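Local coordinates for phosphate ABC transporter, phosphate-binding protein (Clostridium perfringens, PDB 4Q8R) that probably captures phosphate outside the cell membrane with high affinity and hands it to an ABC-type transporter for uptake, at residues A[225-230]-A[234-239]; A[130-135]-A[141-146]. All coordinates share one frame; numbering follows the deposited sequence.

Contact 1. Residues A[225-230]-A[234-239]; sequences IDFILS and QDIVAK. With ZN (zinc ion), chain D.
Gln-234 makes two hydrogen bonds across the junction, its backbone N to Ser-230 and its side chain to Ile-228 in helix 219-229. The backbone N of Gln-234 donates to Ser-230 O at 2.8 Å, the i to i+4 bond that opens helix 231-239. The side chain then reaches back to the preceding helix: NE2 of Gln-234 donates to Ile-228 O over 2.9 Å, almost straight at 173°. That carbonyl oxygen lies in the plane of the Gln-234 amide, whereas NE2 approaches from above the carbonyl plane of Ile-228. The bend at chi2 (-75°) folds the chain so that the amide comes round to this oxygen, and CG of Gln-234 passes 3.2 Å from Ser-230 O on the way. NE2 also donates to Ile-76 O of strand 71-86, so two carbonyls hold the amide and fix its flip.

Ser-230 sits at the N-cap of the second helix. Its OG gives a bond to Phe-227 O at 2.6 Å and also pairs with the backbone N of Gly-233, so a single hydroxyl ties the end of one helix to the start of the next.

Apolar contact is lighter. CD1 of Ile-236 rests 4.2 Å from CE2 of Phe-227, the two side chains crossing at about a right angle, and both also touch Glu-21 of helix 15-28.

Asp-235 takes no part in the interhelical contact but binds zinc through OD2 at 2.0 Å, together with Glu-231 one turn earlier, while its OD1 makes a salt bridge to Lys-244. Taken together, these are two consecutive helices joined through a single serine N-cap, their segments 65° apart, packed against strand 71-86 and helix 15-28 near the C terminus of the phosphate-binding protein.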
ATOM      1  N   ILE A 225       1.107   7.543  18.322  1.00 31.65           N
ATOM      2  CA  ILE A 225       1.271   8.285  17.084  0.99 32.73           C
ATOM      3  C   ILE A 225       2.514   9.200  17.208  1.00 34.40           C
ATOM      4  O   ILE A 225       3.288   9.361  16.267  1.00 36.06           O
ATOM      5  CB  ILE A 225       0.044   9.114  16.829  0.99 34.51           C
ATOM      6  CG1 ILE A 225      -1.135   8.164  16.457  0.99 32.47           C
ATOM      7  CG2 ILE A 225       0.310  10.131  15.741  0.99 35.98           C
ATOM      8  CD1 ILE A 225      -2.465   8.852  16.262  0.99 40.92           C
ATOM      9  N   ASP A 226       2.678   9.850  18.359  1.00 35.20           N
ATOM     10  CA  ASP A 226       3.849  10.713  18.587  1.00 38.05           C
ATOM     11  C   ASP A 226       5.135   9.894  18.486  1.00 37.47           C
ATOM     12  O   ASP A 226       6.157  10.374  17.960  1.00 39.13           O
ATOM     13  CB  ASP A 226       3.714  11.453  19.935  1.00 42.47           C
ATOM     14  CG  ASP A 226       2.676  12.614  19.887  1.00 53.56           C
ATOM     15  OD1 ASP A 226       2.265  13.081  18.787  1.00 53.44           O
ATOM     16  OD2 ASP A 226       2.250  13.045  20.983  1.00 57.09           O
ATOM     17  N   PHE A 227       5.095   8.648  18.959  1.00 37.87           N
ATOM     18  CA  PHE A 227       6.274   7.799  18.839  1.00 38.39           C
ATOM     19  C   PHE A 227       6.593   7.491  17.379  1.00 33.13           C
ATOM     20  O   PHE A 227       7.720   7.483  16.964  1.00 35.52           O
ATOM     21  CB  PHE A 227       6.086   6.509  19.565  1.00 36.49           C
ATOM     22  CG  PHE A 227       7.184   5.549  19.325  1.00 34.56           C
ATOM     23  CD1 PHE A 227       8.394   5.708  19.983  1.00 39.59           C
ATOM     24  CD2 PHE A 227       7.043   4.492  18.414  1.00 38.30           C
ATOM     25  CE1 PHE A 227       9.420   4.801  19.771  1.00 39.07           C
ATOM     26  CE2 PHE A 227       8.075   3.602  18.184  1.00 34.79           C
ATOM     27  CZ  PHE A 227       9.266   3.748  18.858  1.00 35.72           C
ATOM     28  N   ILE A 228       5.563   7.195  16.595  1.00 33.44           N
ATOM     29  CA  ILE A 228       5.767   6.897  15.165  1.00 31.16           C
ATOM     30  C   ILE A 228       6.386   8.088  14.435  1.00 32.26           C
ATOM     31  O   ILE A 228       7.217   7.938  13.527  1.00 35.72           O
ATOM     32  CB  ILE A 228       4.449   6.487  14.488  1.00 27.31           C
ATOM     33  CG1 ILE A 228       3.931   5.188  15.059  1.00 28.77           C
ATOM     34  CG2 ILE A 228       4.638   6.385  12.953  1.00 31.29           C
ATOM     35  CD1 ILE A 228       2.492   4.894  14.549  1.00 28.82           C
ATOM     36  N   LEU A 229       6.030   9.296  14.877  1.00 34.78           N
ATOM     37  CA  LEU A 229       6.525  10.516  14.258  1.00 33.33           C
ATOM     38  C   LEU A 229       7.890  10.958  14.768  1.00 37.67           C
ATOM     39  O   LEU A 229       8.513  11.880  14.194  1.00 41.31           O
ATOM     40  CB  LEU A 229       5.577  11.675  14.422  1.00 40.26           C
ATOM     41  CG  LEU A 229       4.211  11.503  13.763  1.00 38.44           C
ATOM     42  CD1 LEU A 229       3.295  12.632  14.162  1.00 46.09           C
ATOM     43  CD2 LEU A 229       4.374  11.391  12.247  1.00 39.62           C
ATOM     44  N   SER A 230       8.329  10.312  15.846  1.00 41.00           N
ATOM     45  CA  SER A 230       9.613  10.594  16.463  1.00 41.80           C
ATOM     46  C   SER A 230      10.747  10.131  15.591  1.00 39.45           C
ATOM     47  O   SER A 230      10.546   9.419  14.535  1.00 45.99           O
ATOM     48  CB  SER A 230       9.703   9.955  17.852  1.00 44.84           C
ATOM     49  OG  SER A 230       9.924   8.552  17.821  1.00 43.75           O
ATOM     50  N   GLN A 234      10.397   7.184  12.911  1.00 37.50           N
ATOM     51  CA  GLN A 234      10.688   7.411  11.499  1.00 36.01           C
ATOM     52  C   GLN A 234      11.855   6.568  10.938  1.00 39.89           C
ATOM     53  O   GLN A 234      11.894   6.268   9.748  1.00 37.58           O
ATOM     54  CB  GLN A 234      10.836   8.888  11.205  1.00 36.32           C
ATOM     55  CG  GLN A 234       9.595   9.692  11.463  1.00 36.66           C
ATOM     56  CD  GLN A 234       8.524   9.481  10.355  1.00 35.87           C
ATOM     57  OE1 GLN A 234       8.743   9.832   9.164  1.00 36.29           O
ATOM     58  NE2 GLN A 234       7.403   8.852  10.745  1.00 35.65           N
ATOM     59  N   ASP A 235      12.804   6.189  11.788  1.00 37.54           N
ATOM     60  CA  ASP A 235      13.811   5.201  11.376  1.00 34.41           C
ATOM     61  C   ASP A 235      13.202   3.834  11.124  1.00 39.13           C
ATOM     62  O   ASP A 235      13.658   3.113  10.227  1.00 37.86           O
ATOM     63  CB  ASP A 235      14.922   5.008  12.441  1.00 34.39           C
ATOM     64  CG  ASP A 235      15.872   6.189  12.536  1.00 38.89           C
ATOM     65  OD1 ASP A 235      15.963   6.973  11.579  1.00 43.75           O
ATOM     66  OD2 ASP A 235      16.513   6.298  13.642  1.00 38.10           O
ATOM     67  N   ILE A 236      12.161   3.478  11.899  1.00 34.62           N
ATOM     68  CA  ILE A 236      11.458   2.212  11.681  1.00 31.50           C
ATOM     69  C   ILE A 236      10.707   2.273  10.322  1.00 33.96           C
ATOM     70  O   ILE A 236      10.742   1.317   9.592  1.00 33.46           O
ATOM     71  CB  ILE A 236      10.473   1.918  12.858  1.00 29.70           C
ATOM     72  CG1 ILE A 236      11.283   1.526  14.117  1.00 34.34           C
ATOM     73  CG2 ILE A 236       9.481   0.843  12.529  1.00 32.36           C
ATOM     74  CD1 ILE A 236      10.570   1.672  15.450  1.00 33.89           C
ATOM     75  N   VAL A 237      10.131   3.427   9.985  1.00 30.60           N
ATOM     76  CA  VAL A 237       9.465   3.654   8.690  1.00 32.89           C
ATOM     77  C   VAL A 237      10.492   3.429   7.602  1.00 31.89           C
ATOM     78  O   VAL A 237      10.244   2.681   6.638  1.00 31.38           O
ATOM     79  CB  VAL A 237       8.895   5.099   8.655  1.00 32.38           C
ATOM     80  CG1 VAL A 237       8.837   5.784   7.308  1.00 33.49           C
ATOM     81  CG2 VAL A 237       7.594   5.185   9.448  1.00 32.30           C
ATOM     82  N   ALA A 238      11.669   4.065   7.763  1.00 32.73           N
ATOM     83  CA  ALA A 238      12.727   3.893   6.722  1.00 31.39           C
ATOM     84  C   ALA A 238      13.132   2.427   6.575  1.00 34.67           C
ATOM     85  O   ALA A 238      13.386   1.971   5.441  1.00 36.04           O
ATOM     86  CB  ALA A 238      13.979   4.721   7.032  1.00 32.63           C
ATOM     87  N   LYS A 239      13.256   1.705   7.701  1.00 34.98           N
ATOM     88  CA  LYS A 239      13.688   0.277   7.669  1.00 33.57           C
ATOM     89  C   LYS A 239      12.679  -0.654   6.953  1.00 33.62           C
ATOM     90  O   LYS A 239      13.050  -1.718   6.461  1.00 35.77           O
ATOM     91  CB  LYS A 239      14.070  -0.253   9.066  1.00 35.26           C
ATOM     92  CG  LYS A 239      15.441   0.253   9.496  1.00 43.87           C
ATOM     93  CD  LYS A 239      15.694   0.043  10.996  1.00 66.27           C
ATOM     94  CE  LYS A 239      15.849  -1.431  11.348  1.00 68.94           C
ATOM     95  NZ  LYS A 239      16.976  -1.635  12.325  1.00 74.45           N
TER
HETATM   96 ZN    ZN D 303      17.804   7.854  13.363  0.50 46.33          ZN

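Contact 2. Residues A[130-135]-A[141-146]; sequences GTRDAF and FKAEEL. With PO4 (phosphate ion), chain B.
Leu-146 lays its CD2 methyl over one face of the Arg-132 guanidinium, 3.5 Å from NH2 and displaced toward the rim of the group. The side chains cross at about a right angle. Arg-132 gets there by running extended from CG to NE, with CG anti to the backbone N (chi1 174°), which carries its charged end off the helix and out to the loop. CB of Ala-143 adds a looser touch on NH2 of Arg-132 at 4.1 Å. The polar bonds of the guanidinium go to other residues: NH1 to Arg-125 O and NE to Gln-136 OE1, which together hold the group's orientation while the leucine methyl lies against it.

Nearer the C-terminal end of the helix, two aromatic rings meet. CE2 of Phe-135 comes to the edge of the Phe-141 ring, 3.8 Å from CE1 and near that ring's plane. Phe-135 has further aromatic partners, stacked with Tyr-172 and edge-to-face with Tyr-103, and Phe-141 also touches Tyr-103, so the pair belongs to a larger aromatic cluster. The loop steadies its own fold where Lys-142 N donates to Glu-145 OE1 at 2.9 Å, using the anti lone pair of the carboxylate.

At the other end of the helix lies the phosphate. Gly-130 N donates to phosphate O1 at 2.8 Å. Thr-131 N donates to phosphate O3 at 3.0 Å, and Thr-131 OG1 gives phosphate O3 a second, shorter bond of 2.6 Å. Serine and threonine hydroxyls, among them Ser-129 and Ser-13, complete the grip. An anion held by backbone N-H groups at a helix N terminus, whose dipole would favour it, is characteristic of the phosphate cleft in periplasmic-type binding proteins.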
ATOM      1  N   GLY A 130      -6.638   0.598  -0.364  1.00 18.97           N
ATOM      2  CA  GLY A 130      -6.099   1.885  -0.626  1.00 20.38           C
ATOM      3  C   GLY A 130      -5.048   1.859  -1.779  1.00 20.86           C
ATOM      4  O   GLY A 130      -4.951   2.819  -2.579  1.00 21.37           O
ATOM      5  N   THR A 131      -4.282   0.766  -1.852  1.00 22.09           N
ATOM      6  CA  THR A 131      -3.309   0.583  -2.933  1.00 20.22           C
ATOM      7  C   THR A 131      -4.021   0.559  -4.280  1.00 20.15           C
ATOM      8  O   THR A 131      -3.601   1.214  -5.227  1.00 21.68           O
ATOM      9  CB  THR A 131      -2.477  -0.668  -2.696  1.00 18.78           C
ATOM     10  OG1 THR A 131      -2.071  -0.707  -1.317  1.00 20.58           O
ATOM     11  CG2 THR A 131      -1.292  -0.763  -3.683  1.00 21.58           C
ATOM     12  N   ARG A 132      -5.151  -0.173  -4.345  1.00 20.34           N
ATOM     13  CA  ARG A 132      -5.913  -0.217  -5.600  1.00 20.31           C
ATOM     14  C   ARG A 132      -6.391   1.202  -6.000  1.00 19.42           C
ATOM     15  O   ARG A 132      -6.270   1.637  -7.145  1.00 20.64           O
ATOM     16  CB  ARG A 132      -7.092  -1.144  -5.473  1.00 16.78           C
ATOM     17  CG  ARG A 132      -8.027  -1.151  -6.690  1.00 17.58           C
ATOM     18  CD  ARG A 132      -8.906  -2.353  -6.669  1.00 20.75           C
ATOM     19  NE  ARG A 132      -9.920  -2.254  -7.754  1.00 25.36           N
ATOM     20  CZ  ARG A 132     -10.870  -3.141  -7.997  1.00 25.46           C
ATOM     21  NH1 ARG A 132     -10.976  -4.223  -7.269  1.00 23.90           N
ATOM     22  NH2 ARG A 132     -11.780  -2.890  -8.925  1.00 33.37           N
ATOM     23  N   ASP A 133      -6.931   1.952  -5.028  1.00 20.61           N
ATOM     24  CA  ASP A 133      -7.402   3.287  -5.290  1.00 21.29           C
ATOM     25  C   ASP A 133      -6.308   4.205  -5.862  1.00 21.64           C
ATOM     26  O   ASP A 133      -6.465   4.891  -6.874  1.00 22.42           O
ATOM     27  CB  ASP A 133      -7.997   3.869  -4.029  1.00 23.87           C
ATOM     28  CG  ASP A 133      -8.462   5.301  -4.207  1.00 33.21           C
ATOM     29  OD1 ASP A 133      -7.699   6.274  -4.033  1.00 39.45           O
ATOM     30  OD2 ASP A 133      -9.629   5.445  -4.507  1.00 46.25           O
ATOM     31  N   ALA A 134      -5.165   4.244  -5.153  1.00 22.96           N
ATOM     32  CA  ALA A 134      -4.063   5.073  -5.586  1.00 21.72           C
ATOM     33  C   ALA A 134      -3.460   4.633  -6.898  1.00 20.49           C
ATOM     34  O   ALA A 134      -3.192   5.449  -7.763  1.00 23.19           O
ATOM     35  CB  ALA A 134      -2.954   5.046  -4.529  1.00 23.73           C
ATOM     36  N   PHE A 135      -3.314   3.335  -7.066  1.00 21.34           N
ATOM     37  CA  PHE A 135      -2.805   2.797  -8.319  1.00 21.43           C
ATOM     38  C   PHE A 135      -3.665   3.180  -9.495  1.00 21.29           C
ATOM     39  O   PHE A 135      -3.182   3.668 -10.529  1.00 21.68           O
ATOM     40  CB  PHE A 135      -2.771   1.251  -8.212  1.00 21.88           C
ATOM     41  CG  PHE A 135      -2.313   0.548  -9.458  1.00 22.02           C
ATOM     42  CD1 PHE A 135      -0.930   0.411  -9.716  1.00 23.02           C
ATOM     43  CD2 PHE A 135      -3.196  -0.031 -10.327  1.00 21.74           C
ATOM     44  CE1 PHE A 135      -0.456  -0.218 -10.839  1.00 22.38           C
ATOM     45  CE2 PHE A 135      -2.732  -0.694 -11.479  1.00 25.43           C
ATOM     46  CZ  PHE A 135      -1.367  -0.800 -11.741  1.00 27.27           C
ATOM     47  N   PHE A 141      -7.002   4.870 -14.775  1.00 25.67           N
ATOM     48  CA  PHE A 141      -8.206   4.122 -15.146  1.00 24.50           C
ATOM     49  C   PHE A 141      -9.163   4.038 -13.976  1.00 26.00           C
ATOM     50  O   PHE A 141      -8.763   4.096 -12.834  1.00 24.27           O
ATOM     51  CB  PHE A 141      -7.910   2.728 -15.800  1.00 25.00           C
ATOM     52  CG  PHE A 141      -7.342   1.718 -14.891  1.00 22.00           C
ATOM     53  CD1 PHE A 141      -5.919   1.751 -14.544  1.00 24.90           C
ATOM     54  CD2 PHE A 141      -8.106   0.739 -14.324  1.00 24.14           C
ATOM     55  CE1 PHE A 141      -5.388   0.825 -13.698  1.00 24.20           C
ATOM     56  CE2 PHE A 141      -7.563  -0.191 -13.447  1.00 22.50           C
ATOM     57  CZ  PHE A 141      -6.171  -0.155 -13.138  1.00 22.80           C
ATOM     58  N   LYS A 142     -10.424   3.853 -14.328  1.00 29.59           N
ATOM     59  CA  LYS A 142     -11.505   3.671 -13.385  0.55 28.14           C
ATOM     60  C   LYS A 142     -11.766   2.206 -13.104  1.00 28.81           C
ATOM     61  O   LYS A 142     -11.441   1.351 -13.903  1.00 28.41           O
ATOM     62  CB  LYS A 142     -12.764   4.405 -13.915  0.55 34.68           C
ATOM     63  CG  LYS A 142     -12.583   5.933 -13.984  0.55 50.27           C
ATOM     64  CD  LYS A 142     -11.903   6.487 -12.704  0.55 52.64           C
ATOM     65  CE  LYS A 142     -12.043   7.997 -12.435  0.55 48.16           C
ATOM     66  NZ  LYS A 142     -11.144   8.796 -13.299  0.55 48.04           N
ATOM     67  N   ALA A 143     -12.383   1.924 -11.969  1.00 31.62           N
ATOM     68  CA  ALA A 143     -12.752   0.579 -11.606  1.00 33.79           C
ATOM     69  C   ALA A 143     -13.542  -0.053 -12.749  1.00 35.52           C
ATOM     70  O   ALA A 143     -13.324  -1.224 -13.076  1.00 42.73           O
ATOM     71  CB  ALA A 143     -13.548   0.603 -10.294  1.00 39.99           C
ATOM     72  N   GLU A 144     -14.377   0.740 -13.428  1.00 35.59           N
ATOM     73  CA  GLU A 144     -15.231   0.263 -14.572  1.00 36.21           C
ATOM     74  C   GLU A 144     -14.419  -0.272 -15.692  1.00 32.40           C
ATOM     75  O   GLU A 144     -14.871  -1.156 -16.397  1.00 34.35           O
ATOM     76  CB  GLU A 144     -16.154   1.375 -15.116  1.00 39.45           C
ATOM     77  CG  GLU A 144     -17.249   1.736 -14.142  1.00 42.62           C
ATOM     78  CD  GLU A 144     -16.915   2.673 -12.923  1.00 44.07           C
ATOM     79  OE1 GLU A 144     -15.701   3.056 -12.500  1.00 36.45           O
ATOM     80  OE2 GLU A 144     -17.987   2.996 -12.366  1.00 36.32           O
ATOM     81  N   GLU A 145     -13.185   0.228 -15.795  1.00 30.29           N
ATOM     82  CA  GLU A 145     -12.278  -0.124 -16.856  1.00 26.12           C
ATOM     83  C   GLU A 145     -11.343  -1.291 -16.585  1.00 24.93           C
ATOM     84  O   GLU A 145     -10.642  -1.752 -17.496  1.00 24.31           O
ATOM     85  CB  GLU A 145     -11.511   1.088 -17.273  1.00 30.10           C
ATOM     86  CG  GLU A 145     -12.380   2.231 -17.757  1.00 36.46           C
ATOM     87  CD  GLU A 145     -11.572   3.462 -18.059  1.00 43.77           C
ATOM     88  OE1 GLU A 145     -10.967   4.002 -17.159  1.00 36.55           O
ATOM     89  OE2 GLU A 145     -11.511   3.908 -19.207  1.00 63.33           O
ATOM     90  N   LEU A 146     -11.265  -1.733 -15.349  1.00 23.42           N
ATOM     91  CA  LEU A 146     -10.405  -2.849 -15.019  1.00 23.11           C
ATOM     92  C   LEU A 146     -10.837  -4.091 -15.841  1.00 21.78           C
ATOM     93  O   LEU A 146     -12.037  -4.443 -15.870  1.00 24.60           O
ATOM     94  CB  LEU A 146     -10.479  -3.165 -13.583  1.00 24.03           C
ATOM     95  CG  LEU A 146      -9.756  -4.370 -13.036  1.00 21.53           C
ATOM     96  CD1 LEU A 146      -8.259  -4.180 -13.216  1.00 24.67           C
ATOM     97  CD2 LEU A 146     -10.112  -4.550 -11.574  1.00 29.13           C
TER
HETATM   98  P   PO4 B 301      -4.347  -1.556   1.478  1.00 18.74           P
HETATM   99  O1  PO4 B 301      -5.528  -0.640   1.838  1.00 19.76           O
HETATM  100  O2  PO4 B 301      -4.486  -2.915   2.130  1.00 18.95           O
HETATM  101  O3  PO4 B 301      -4.160  -1.602  -0.033  1.00 17.99           O
HETATM  102  O4  PO4 B 301      -3.053  -0.861   2.018  1.00 19.61           O

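Overall arrangement
Following the chain from the N terminus, contact 2 comes first: helix 130-139 ends, five residues separate the two segments, and the loop before strand 151-153 folds back on that helix. The chain then runs through strands 151-153, 169-174, 182-187 and 205-213 before contact 1 joins helices 219-229 and 231-239, which only Ser-230 separates; the three residues between its segments already belong to the second helix. The two are in series, neither nesting nor crossing, and lie on opposite sides of the chain's centre, their own centres 29 Å apart. Strand 71-86 is touched by both: by Thr-131, Ala-134 and Phe-135 in contact 2, and by Ile-228, Leu-229 and Val-237 in contact 1.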